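Local coordinates for protein KmHsv2 (Kluyveromyces marxianus, PDB 3VU4) that probably binds phosphoinositides at membranes as a beta-propeller protein of the PROPPIN family, related to the autophagy protein Atg18, at residues A[25-30]-A[318-323]; A[72-77]-A[83-88]; A[275-280]-A[286-291]; A[333-338]-A[344-349]. All blocks are in the same frame, centred on the assembly; numbering follows the deposited sequence.

Contact 1: residues A[25-30]-A[318-323]; sequences YEFNQD and SLVVVW
With CG set between its backbone N and carbonyl carbon (chi1 60°), Tyr25 points its ring at Val322, whose chi1 of -177° turns CG1 to that ring and CG2 to Phe27. The contact is a seam of the seven-bladed beta-propeller, where the innermost strand of the first blade packs on the second strand of the last. The short axes of strands 25-27 and 318-323 approach to 9.5 Å at 165°, a spacing that fits two sheets packed through their side chains rather than neighbours in one sheet. Tyr25 CD2 lies 4.0 Å from Val322 CG1, and Tyr25 CE2 lies 3.8 Å from Val322 O, approached obliquely to the ring. Lys310 makes a cation-pi contact with the same ring and donates to Tyr25 O, so the seam has a charged flank beside its apolar one. A serine in place of Tyr25 would probably open a gap over Val322 and deprive Lys310 of its aromatic partner. Further in, the CE1-CZ end of the buried Phe27 ring rests obliquely across one methyl of each of two valines: CZ is 3.8 Å from Val322 CG2, and CE1 is 4.0 Å from Val320 CG2.

Contact 2: residues A[72-77]-A[83-88]; sequences YVAFVT and VHIWDD
Phe75 lies at the apolar centre, its ring bridging His84 and Trp86 on the facing strand. CE1 of Phe75 meets CB of His84, while at the other meta carbon Phe75 CE2 comes to 3.5 Å from Trp86 CB. A chi1 of 55° swings the phenyl ring across to that strand. None of the three rings forms a true stack: Phe75 and His84 are near parallel, at 26°, but slid apart with centroids 5.3 Å from each other, and the Trp86 pyrrole ring is oblique at 49°. Val73 extends the cluster, its CG2 3.6 Å from Trp86 CD1, and Met58 and Leu61 close in on Phe75. On the reverse face Ala74 CB packs 4.1 Å from Ile85 CD1, and Ala74 also meets Leu106 and Leu108 of the third blade. Between the faces runs the antiparallel ladder of a beta hairpin, the two middle strands of the second propeller blade: Trp86 N donates to Val73 O at 2.7 Å and His84 N to Phe75 O at 2.8 Å, each bond returned by its pair. Toward the polar edge, buried Asp87 places OD2 3.6 Å from Tyr72 CE1 while its OD1 accepts from Lys90 N, and His84 ND1 bonds Asp93 OD2. The bond to Asp93 probably fixes the rotation of the imidazole, and the carboxylate is likely to favour its protonated form.

Contact 3: residues A[275-280]-A[286-291]; sequences NKRHAL and MKYFQS. With SO4 (sulfate ion), chain F.
Asn275 lays its amide over one face of the Tyr288 ring, the planes 24° apart and ND2 3.8 Å above the ring centre; that ND2 also bonds Asn271 OD1, which probably helps hold the amide against the ring. Lys276 follows with its carbonyl at the ring's edge, where Tyr288 OH donates to Lys276 O at 2.7 Å, in the carbonyl plane and on a lone pair. Its side chain bends back toward the sulfate, with CB 3.5 Å from sulfate O4. Arg277 works in two directions. Its backbone N gives a straight bond of 3.0 Å to sulfate O1, while its guanidinium folds back so that NH2 reaches the edge of the Tyr288 ring, the two planes 35° apart. Arg277 O accepts from Met286 N at 3.0 Å, the donor standing well above the carbonyl plane. His278 completes the sulfate site with its backbone N and with ND1, which lies 2.8 Å from sulfate O2. At Ala279 the CB lies 3.6 Å from Met286 SD. A phenylalanine in place of Tyr288 would probably leave Lys276 O without its hydroxyl donor and the ring freer to shift under Asn275. Both segments belong to the long excursion between the third and fourth strands of the sixth blade, the loop that in PROPPINs is thought to insert into membranes. The sulfate probably comes from the crystallisation liquor, but its grip by two backbone N-H groups and an imidazole, with a lysine alongside, is consistent with a surface able to receive a tetrahedral anion.

Contact 4: residues A[333-338]-A[344-349]; sequences KVVFDD and LIQMDQ
Val334 and Ile345 form the packed side of this strand pair, with Val334 CG2 4.3 Å from Ile345 CG1. Ile345 also touches Phe332 of its own sheet and reaches Cys296 and Phe298 of the sixth blade, so this face looks into the fold. The backbones are bound closely: Lys333 and Gln346 exchange two hydrogen bonds, Lys333 N to Gln346 O at 2.9 Å and the return from Gln346 N, and Val335 and Leu344 do likewise, Leu344 N lying 2.7 Å from Val335 O. This is the antiparallel hairpin of strands 328-337 and 342-352, which supplies the two outer strands of the last propeller blade; a classic beta bulge, Asp348 and Gln349 both facing Thr331, interrupts it. The opposite face, bearing Lys333, Val335, Leu344 and Gln346, is looser and more open to solvent. There Leu344 CD1 leans on Asp337 CB at 3.9 Å, and Val335 CG2 is 4.1 Å from Gln346 OE1. With chi1 at 60° and an extended chain beyond, Gln346 brings NE2 to Asp348 OD1 at 3.2 Å, with Asp348 OD1 in the amide plane of Gln346 and met on the syn side of the carboxylate. Lys333 passes its aliphatic CB and CG by Asp348 OD2, while its NZ binds Ser317 OG.

From the N terminus, residues 25-30 open contact 1, which stays open through almost the whole propeller and closes only at 318-323, packing the first blade against the last. Contacts 2 and 3 nest inside that span, one after the other. Contact 2 closes a short hairpin within the second blade, and contact 3 pinches the projecting loop of the sixth; their centres are about 50 Å apart, on opposite sides of the chain's centre. Contact 4 follows contact 1 in series and builds the outer hairpin of the last blade. It touches contact 1, with Ser318 OG 3.2 Å from Lys333 CG, and its nearest atoms come about 6 Å from contact 3. No two contacts cross.

Contact 1: residues A[25-30]-A[318-323]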
# COMPACT_ATOMS: atom_id res chain seq x y z
N TYR A 25 -6.90 -8.95 4.05
CA TYR A 25 -5.64 -9.40 3.47
C TYR A 25 -4.71 -8.20 3.40
O TYR A 25 -5.17 -7.07 3.25
CB TYR A 25 -5.87 -10.00 2.07
CG TYR A 25 -6.47 -9.05 1.06
CD1 TYR A 25 -7.73 -8.47 1.26
CD2 TYR A 25 -5.78 -8.73 -0.12
CE1 TYR A 25 -8.29 -7.59 0.32
CE2 TYR A 25 -6.33 -7.86 -1.07
CZ TYR A 25 -7.58 -7.29 -0.84
OH TYR A 25 -8.11 -6.42 -1.76
N GLU A 26 -3.42 -8.45 3.50
CA GLU A 26 -2.46 -7.36 3.48
C GLU A 26 -1.05 -7.92 3.26
O GLU A 26 -0.77 -9.06 3.62
CB GLU A 26 -2.54 -6.62 4.82
CG GLU A 26 -1.75 -5.33 4.90
CD GLU A 26 -2.14 -4.36 3.81
OE1 GLU A 26 -1.71 -4.56 2.66
OE2 GLU A 26 -2.88 -3.40 4.12
N PHE A 27 -0.19 -7.11 2.63
CA PHE A 27 1.19 -7.51 2.36
C PHE A 27 2.07 -7.17 3.57
O PHE A 27 1.69 -6.32 4.37
CB PHE A 27 1.73 -6.74 1.15
CG PHE A 27 0.98 -7.00 -0.11
CD1 PHE A 27 1.34 -8.06 -0.94
CD2 PHE A 27 -0.10 -6.19 -0.46
CE1 PHE A 27 0.63 -8.31 -2.10
CE2 PHE A 27 -0.82 -6.44 -1.62
CZ PHE A 27 -0.45 -7.50 -2.44
N ASN A 28 3.22 -7.82 3.69
CA ASN A 28 4.11 -7.49 4.80
C ASN A 28 4.91 -6.26 4.34
O ASN A 28 4.93 -5.94 3.15
CB ASN A 28 5.02 -8.66 5.17
CG ASN A 28 6.05 -8.98 4.10
OD1 ASN A 28 6.02 -8.44 2.99
ND2 ASN A 28 6.96 -9.89 4.44
N GLN A 29 5.56 -5.58 5.28
CA GLN A 29 6.31 -4.36 4.99
C GLN A 29 7.19 -4.26 3.74
O GLN A 29 7.38 -3.17 3.22
CB GLN A 29 7.12 -3.97 6.23
CG GLN A 29 6.29 -3.81 7.52
CD GLN A 29 5.68 -5.12 8.00
OE1 GLN A 29 6.24 -6.20 7.78
NE2 GLN A 29 4.55 -5.03 8.68
N ASP A 30 7.74 -5.37 3.25
CA ASP A 30 8.58 -5.31 2.06
C ASP A 30 7.92 -5.99 0.85
O ASP A 30 8.57 -6.23 -0.18
CB ASP A 30 9.95 -5.95 2.34
CG ASP A 30 9.89 -7.47 2.38
OD1 ASP A 30 8.99 -8.01 3.06
OD2 ASP A 30 10.74 -8.12 1.74
N SER A 318 7.81 -5.46 -12.39
CA SER A 318 6.68 -6.36 -12.15
C SER A 318 5.90 -6.05 -10.88
O SER A 318 6.47 -5.59 -9.89
CB SER A 318 7.14 -7.82 -12.10
OG SER A 318 7.55 -8.24 -13.39
N LEU A 319 4.60 -6.32 -10.92
CA LEU A 319 3.75 -6.11 -9.77
C LEU A 319 2.64 -7.16 -9.74
O LEU A 319 2.33 -7.78 -10.76
CB LEU A 319 3.15 -4.70 -9.80
CG LEU A 319 2.22 -4.33 -10.95
CD1 LEU A 319 0.81 -4.71 -10.57
CD2 LEU A 319 2.30 -2.83 -11.23
N VAL A 320 2.07 -7.37 -8.56
CA VAL A 320 1.01 -8.35 -8.40
C VAL A 320 -0.29 -7.66 -7.99
O VAL A 320 -0.29 -6.59 -7.39
CB VAL A 320 1.33 -9.42 -7.33
CG1 VAL A 320 2.52 -10.23 -7.74
CG2 VAL A 320 1.57 -8.76 -5.99
N VAL A 321 -1.39 -8.29 -8.36
CA VAL A 321 -2.71 -7.79 -8.01
C VAL A 321 -3.40 -8.95 -7.33
O VAL A 321 -3.41 -10.08 -7.85
CB VAL A 321 -3.48 -7.36 -9.26
CG1 VAL A 321 -4.92 -6.99 -8.88
CG2 VAL A 321 -2.78 -6.17 -9.93
N VAL A 322 -3.94 -8.70 -6.14
CA VAL A 322 -4.63 -9.74 -5.41
C VAL A 322 -6.12 -9.42 -5.32
O VAL A 322 -6.52 -8.34 -4.87
CB VAL A 322 -4.05 -9.89 -3.99
CG1 VAL A 322 -4.75 -11.04 -3.25
CG2 VAL A 322 -2.57 -10.14 -4.08
N TRP A 323 -6.93 -10.37 -5.78
CA TRP A 323 -8.38 -10.21 -5.77
C TRP A 323 -8.93 -11.05 -4.61
O TRP A 323 -8.93 -12.28 -4.68
CB TRP A 323 -8.98 -10.70 -7.08
CG TRP A 323 -8.40 -10.03 -8.29
CD1 TRP A 323 -7.43 -10.52 -9.13
CD2 TRP A 323 -8.78 -8.75 -8.81
NE1 TRP A 323 -7.18 -9.61 -10.13
CE2 TRP A 323 -7.99 -8.52 -9.97
CE3 TRP A 323 -9.70 -7.77 -8.41
CZ2 TRP A 323 -8.10 -7.35 -10.73
CZ3 TRP A 323 -9.80 -6.60 -9.17
CH2 TRP A 323 -9.01 -6.41 -10.32

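Contact 2: residues A[72-77]-A[83-88]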
# COMPACT_ATOMS: atom_id res chain seq x y z
N TYR A 72 5.63 -13.32 14.28
CA TYR A 72 4.58 -12.49 14.85
C TYR A 72 3.57 -11.96 13.84
O TYR A 72 3.92 -11.57 12.73
CB TYR A 72 5.19 -11.32 15.61
CG TYR A 72 6.01 -11.74 16.80
CD1 TYR A 72 5.42 -12.40 17.89
CD2 TYR A 72 7.38 -11.49 16.85
CE1 TYR A 72 6.18 -12.80 18.99
CE2 TYR A 72 8.15 -11.88 17.94
CZ TYR A 72 7.55 -12.53 19.01
OH TYR A 72 8.31 -12.91 20.09
N VAL A 73 2.31 -11.95 14.26
CA VAL A 73 1.23 -11.46 13.44
C VAL A 73 0.31 -10.74 14.41
O VAL A 73 0.37 -10.97 15.62
CB VAL A 73 0.45 -12.61 12.76
CG1 VAL A 73 1.37 -13.40 11.85
CG2 VAL A 73 -0.14 -13.53 13.81
N ALA A 74 -0.53 -9.85 13.90
CA ALA A 74 -1.46 -9.12 14.72
C ALA A 74 -2.83 -9.30 14.09
O ALA A 74 -2.95 -9.36 12.87
CB ALA A 74 -1.08 -7.65 14.74
N PHE A 75 -3.87 -9.40 14.92
CA PHE A 75 -5.22 -9.54 14.39
C PHE A 75 -6.31 -9.07 15.34
O PHE A 75 -6.08 -8.90 16.54
CB PHE A 75 -5.48 -10.99 13.96
CG PHE A 75 -5.25 -12.01 15.04
CD1 PHE A 75 -6.04 -12.04 16.17
CD2 PHE A 75 -4.24 -12.97 14.89
CE1 PHE A 75 -5.85 -13.02 17.15
CE2 PHE A 75 -4.04 -13.95 15.87
CZ PHE A 75 -4.85 -13.98 16.99
N VAL A 76 -7.48 -8.83 14.77
CA VAL A 76 -8.65 -8.39 15.52
C VAL A 76 -9.67 -9.48 15.26
O VAL A 76 -9.76 -10.00 14.14
CB VAL A 76 -9.20 -7.05 15.00
CG1 VAL A 76 -10.49 -6.69 15.72
CG2 VAL A 76 -8.17 -5.96 15.19
N THR A 77 -10.44 -9.84 16.27
CA THR A 77 -11.44 -10.89 16.11
C THR A 77 -12.85 -10.35 16.30
O THR A 77 -13.24 -9.37 15.65
CB THR A 77 -11.20 -12.03 17.11
OG1 THR A 77 -11.34 -11.53 18.44
CG2 THR A 77 -9.81 -12.62 16.93
N VAL A 83 -6.49 -5.67 19.76
CA VAL A 83 -5.49 -6.10 18.79
C VAL A 83 -4.59 -7.15 19.43
O VAL A 83 -3.87 -6.87 20.39
CB VAL A 83 -4.63 -4.91 18.32
CG1 VAL A 83 -3.49 -5.41 17.45
CG2 VAL A 83 -5.49 -3.91 17.56
N HIS A 84 -4.62 -8.36 18.89
CA HIS A 84 -3.82 -9.45 19.42
C HIS A 84 -2.48 -9.59 18.74
O HIS A 84 -2.41 -9.72 17.52
CB HIS A 84 -4.55 -10.78 19.26
CG HIS A 84 -5.87 -10.85 19.97
ND1 HIS A 84 -6.09 -11.70 21.03
CD2 HIS A 84 -7.05 -10.23 19.74
CE1 HIS A 84 -7.35 -11.60 21.42
NE2 HIS A 84 -7.95 -10.71 20.65
N ILE A 85 -1.40 -9.56 19.51
CA ILE A 85 -0.08 -9.78 18.94
C ILE A 85 0.06 -11.28 19.18
O ILE A 85 0.05 -11.73 20.32
CB ILE A 85 1.01 -9.03 19.70
CG1 ILE A 85 0.65 -7.54 19.79
CG2 ILE A 85 2.35 -9.20 18.99
CD1 ILE A 85 0.50 -6.86 18.45
N TRP A 86 0.16 -12.06 18.10
CA TRP A 86 0.23 -13.51 18.20
C TRP A 86 1.53 -14.12 17.67
O TRP A 86 2.14 -13.59 16.75
CB TRP A 86 -0.98 -14.10 17.46
CG TRP A 86 -0.99 -15.57 17.21
CD1 TRP A 86 -0.32 -16.25 16.22
CD2 TRP A 86 -1.82 -16.54 17.86
NE1 TRP A 86 -0.68 -17.58 16.23
CE2 TRP A 86 -1.60 -17.78 17.22
CE3 TRP A 86 -2.72 -16.49 18.94
CZ2 TRP A 86 -2.26 -18.96 17.61
CZ3 TRP A 86 -3.37 -17.65 19.33
CH2 TRP A 86 -3.13 -18.87 18.67
N ASP A 87 1.93 -15.23 18.27
CA ASP A 87 3.16 -15.93 17.89
C ASP A 87 2.81 -17.08 16.94
O ASP A 87 2.02 -17.96 17.27
CB ASP A 87 3.87 -16.46 19.13
CG ASP A 87 5.31 -16.88 18.85
OD1 ASP A 87 5.53 -17.72 17.95
OD2 ASP A 87 6.22 -16.36 19.54
N ASP A 88 3.43 -17.07 15.77
CA ASP A 88 3.22 -18.09 14.74
C ASP A 88 3.61 -19.49 15.15
O ASP A 88 2.78 -20.40 15.16
CB ASP A 88 4.00 -17.74 13.48
CG ASP A 88 3.14 -17.09 12.44
OD1 ASP A 88 1.99 -17.55 12.26
OD2 ASP A 88 3.61 -16.13 11.79

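Contact 3: residues A[275-280]-A[286-291]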
# COMPACT_ATOMS: atom_id res chain seq x y z
N ASN A 275 18.94 4.51 -21.10
CA ASN A 275 18.49 4.91 -22.42
C ASN A 275 19.52 5.38 -23.42
O ASN A 275 20.65 5.72 -23.07
CB ASN A 275 17.42 5.98 -22.26
CG ASN A 275 16.40 5.61 -21.22
OD1 ASN A 275 15.62 4.67 -21.40
ND2 ASN A 275 16.39 6.34 -20.11
N LYS A 276 19.10 5.42 -24.68
CA LYS A 276 19.96 5.88 -25.74
C LYS A 276 20.05 7.40 -25.61
O LYS A 276 19.07 8.06 -25.30
CB LYS A 276 19.35 5.52 -27.10
CG LYS A 276 19.07 4.04 -27.25
CD LYS A 276 18.72 3.67 -28.68
CE LYS A 276 19.96 3.72 -29.56
NZ LYS A 276 21.05 2.88 -28.97
N ARG A 277 21.24 7.93 -25.83
CA ARG A 277 21.44 9.37 -25.74
C ARG A 277 21.10 10.10 -27.05
O ARG A 277 21.04 11.32 -27.07
CB ARG A 277 22.88 9.66 -25.33
CG ARG A 277 23.02 10.38 -23.99
CD ARG A 277 22.40 9.60 -22.83
NE ARG A 277 20.97 9.90 -22.62
CZ ARG A 277 20.50 11.07 -22.18
NH1 ARG A 277 21.33 12.07 -21.90
NH2 ARG A 277 19.19 11.23 -22.00
N HIS A 278 20.87 9.36 -28.14
CA HIS A 278 20.54 10.00 -29.41
C HIS A 278 19.39 9.36 -30.18
O HIS A 278 18.98 8.25 -29.88
CB HIS A 278 21.78 10.08 -30.32
CG HIS A 278 22.90 10.87 -29.73
ND1 HIS A 278 23.83 10.32 -28.88
CD2 HIS A 278 23.17 12.20 -29.77
CE1 HIS A 278 24.62 11.27 -28.42
NE2 HIS A 278 24.24 12.42 -28.94
N ALA A 279 18.89 10.08 -31.17
CA ALA A 279 17.79 9.61 -32.00
C ALA A 279 17.88 10.31 -33.35
O ALA A 279 18.58 11.31 -33.50
CB ALA A 279 16.46 9.95 -31.32
N LEU A 280 17.16 9.79 -34.34
CA LEU A 280 17.20 10.38 -35.67
C LEU A 280 18.63 10.54 -36.16
O LEU A 280 19.08 11.66 -36.44
CB LEU A 280 16.49 11.73 -35.66
CG LEU A 280 14.98 11.58 -35.51
CD1 LEU A 280 14.40 12.77 -34.76
CD2 LEU A 280 14.37 11.43 -36.90
N MET A 286 18.43 12.82 -27.14
CA MET A 286 17.30 12.30 -26.39
C MET A 286 17.21 12.77 -24.94
O MET A 286 18.18 12.69 -24.19
CB MET A 286 17.30 10.77 -26.43
CG MET A 286 16.77 10.17 -27.72
SD MET A 286 15.10 10.73 -28.13
CE MET A 286 14.15 10.12 -26.70
N LYS A 287 16.03 13.25 -24.56
CA LYS A 287 15.77 13.69 -23.19
C LYS A 287 14.59 12.87 -22.69
O LYS A 287 13.70 12.49 -23.47
CB LYS A 287 15.42 15.18 -23.16
CG LYS A 287 16.57 16.08 -23.52
CD LYS A 287 17.67 15.97 -22.50
CE LYS A 287 18.89 16.72 -22.97
NZ LYS A 287 20.04 16.50 -22.05
N TYR A 288 14.56 12.58 -21.39
CA TYR A 288 13.47 11.78 -20.83
C TYR A 288 12.78 12.48 -19.67
O TYR A 288 13.08 12.24 -18.50
CB TYR A 288 14.00 10.41 -20.39
CG TYR A 288 14.65 9.64 -21.52
CD1 TYR A 288 15.99 9.88 -21.87
CD2 TYR A 288 13.92 8.74 -22.29
CE1 TYR A 288 16.58 9.25 -22.97
CE2 TYR A 288 14.49 8.11 -23.40
CZ TYR A 288 15.82 8.37 -23.73
OH TYR A 288 16.38 7.76 -24.84
N PHE A 289 11.84 13.36 -20.00
CA PHE A 289 11.11 14.08 -18.96
C PHE A 289 9.86 13.30 -18.58
O PHE A 289 9.35 12.50 -19.37
CB PHE A 289 10.77 15.49 -19.44
CG PHE A 289 11.97 16.33 -19.75
CD1 PHE A 289 13.07 16.34 -18.89
CD2 PHE A 289 12.03 17.11 -20.91
CE1 PHE A 289 14.20 17.11 -19.18
CE2 PHE A 289 13.15 17.87 -21.20
CZ PHE A 289 14.24 17.87 -20.34
N GLN A 290 9.38 13.55 -17.37
CA GLN A 290 8.20 12.84 -16.88
C GLN A 290 6.88 13.40 -17.38
O GLN A 290 6.56 14.57 -17.20
CB GLN A 290 8.22 12.82 -15.35
CG GLN A 290 9.28 11.87 -14.79
CD GLN A 290 10.68 12.18 -15.33
OE1 GLN A 290 11.25 13.24 -15.04
NE2 GLN A 290 11.23 11.25 -16.11
N SER A 291 6.11 12.53 -18.02
CA SER A 291 4.81 12.90 -18.55
C SER A 291 3.84 13.24 -17.43
O SER A 291 3.93 12.70 -16.32
CB SER A 291 4.20 11.76 -19.37
OG SER A 291 2.87 12.08 -19.73
S SO4 F . 23.51 6.51 -28.32
O1 SO4 F . 23.56 6.29 -26.86
O2 SO4 F . 24.42 7.63 -28.64
O3 SO4 F . 23.96 5.30 -29.03
O4 SO4 F . 22.14 6.83 -28.77

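Contact 4: residues A[333-338]-A[344-349]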
# COMPACT_ATOMS: atom_id res chain seq x y z
N LYS A 333 3.75 -7.40 -15.84
CA LYS A 333 5.06 -6.87 -16.19
C LYS A 333 4.87 -5.58 -16.98
O LYS A 333 4.02 -5.50 -17.88
CB LYS A 333 5.82 -7.91 -17.03
CG LYS A 333 7.25 -8.21 -16.60
CD LYS A 333 8.24 -7.19 -17.12
CE LYS A 333 9.63 -7.80 -17.30
NZ LYS A 333 10.27 -8.25 -16.02
N VAL A 334 5.64 -4.55 -16.63
CA VAL A 334 5.58 -3.27 -17.33
C VAL A 334 6.82 -3.26 -18.23
O VAL A 334 7.94 -3.36 -17.75
CB VAL A 334 5.61 -2.09 -16.35
CG1 VAL A 334 5.48 -0.79 -17.10
CG2 VAL A 334 4.48 -2.22 -15.34
N VAL A 335 6.60 -3.13 -19.53
CA VAL A 335 7.69 -3.16 -20.49
C VAL A 335 7.63 -2.07 -21.55
O VAL A 335 6.55 -1.73 -22.04
CB VAL A 335 7.69 -4.52 -21.21
CG1 VAL A 335 8.85 -4.59 -22.20
CG2 VAL A 335 7.75 -5.64 -20.19
N PHE A 336 8.79 -1.53 -21.92
CA PHE A 336 8.83 -0.51 -22.95
C PHE A 336 9.08 -1.17 -24.31
O PHE A 336 10.02 -1.94 -24.48
CB PHE A 336 9.92 0.54 -22.70
CG PHE A 336 9.80 1.74 -23.60
CD1 PHE A 336 8.81 2.71 -23.37
CD2 PHE A 336 10.62 1.88 -24.72
CE1 PHE A 336 8.64 3.78 -24.24
CE2 PHE A 336 10.45 2.96 -25.60
CZ PHE A 336 9.46 3.91 -25.36
N ASP A 337 8.22 -0.84 -25.26
CA ASP A 337 8.30 -1.36 -26.62
C ASP A 337 8.87 -0.24 -27.50
O ASP A 337 8.16 0.73 -27.80
CB ASP A 337 6.89 -1.71 -27.09
CG ASP A 337 6.87 -2.49 -28.37
OD1 ASP A 337 7.10 -3.71 -28.32
OD2 ASP A 337 6.61 -1.89 -29.44
N ASP A 338 10.14 -0.35 -27.90
CA ASP A 338 10.76 0.69 -28.75
C ASP A 338 10.11 0.82 -30.11
O ASP A 338 9.90 1.92 -30.61
CB ASP A 338 12.25 0.42 -28.95
CG ASP A 338 13.00 0.38 -27.65
OD1 ASP A 338 12.87 -0.64 -26.92
OD2 ASP A 338 13.71 1.36 -27.34
N LEU A 344 3.97 -0.96 -22.26
CA LEU A 344 2.86 -1.90 -22.31
C LEU A 344 2.84 -2.73 -21.04
O LEU A 344 3.86 -2.95 -20.40
CB LEU A 344 2.98 -2.82 -23.52
CG LEU A 344 3.07 -2.13 -24.88
CD1 LEU A 344 3.42 -3.16 -25.94
CD2 LEU A 344 1.76 -1.41 -25.21
N ILE A 345 1.65 -3.19 -20.68
CA ILE A 345 1.49 -4.02 -19.50
C ILE A 345 1.03 -5.38 -19.98
O ILE A 345 0.10 -5.48 -20.79
CB ILE A 345 0.46 -3.41 -18.54
CG1 ILE A 345 1.02 -2.13 -17.93
CG2 ILE A 345 0.10 -4.41 -17.45
CD1 ILE A 345 0.02 -1.30 -17.15
N GLN A 346 1.68 -6.43 -19.51
CA GLN A 346 1.29 -7.77 -19.90
C GLN A 346 1.08 -8.62 -18.65
O GLN A 346 1.76 -8.44 -17.65
CB GLN A 346 2.36 -8.38 -20.80
CG GLN A 346 3.73 -8.51 -20.14
CD GLN A 346 4.84 -8.89 -21.12
OE1 GLN A 346 5.12 -8.16 -22.08
NE2 GLN A 346 5.46 -10.04 -20.89
N MET A 347 0.12 -9.54 -18.71
CA MET A 347 -0.12 -10.42 -17.58
C MET A 347 0.71 -11.69 -17.78
O MET A 347 0.47 -12.45 -18.71
CB MET A 347 -1.60 -10.78 -17.46
CG MET A 347 -1.91 -11.59 -16.21
SD MET A 347 -3.65 -11.99 -16.04
CE MET A 347 -3.83 -13.25 -17.29
N ASP A 348 1.69 -11.91 -16.91
CA ASP A 348 2.52 -13.09 -17.04
C ASP A 348 1.96 -14.31 -16.33
O ASP A 348 2.19 -15.44 -16.77
CB ASP A 348 3.93 -12.83 -16.51
CG ASP A 348 4.76 -11.97 -17.45
OD1 ASP A 348 4.65 -12.15 -18.69
OD2 ASP A 348 5.52 -11.11 -16.96
N GLN A 349 1.23 -14.10 -15.24
CA GLN A 349 0.70 -15.21 -14.47
C GLN A 349 -0.63 -14.96 -13.79
O GLN A 349 -0.92 -13.85 -13.33
CB GLN A 349 1.71 -15.60 -13.39
CG GLN A 349 2.87 -16.44 -13.85
CD GLN A 349 2.81 -17.86 -13.29
OE1 GLN A 349 2.05 -18.70 -13.78
NE2 GLN A 349 3.61 -18.12 -12.26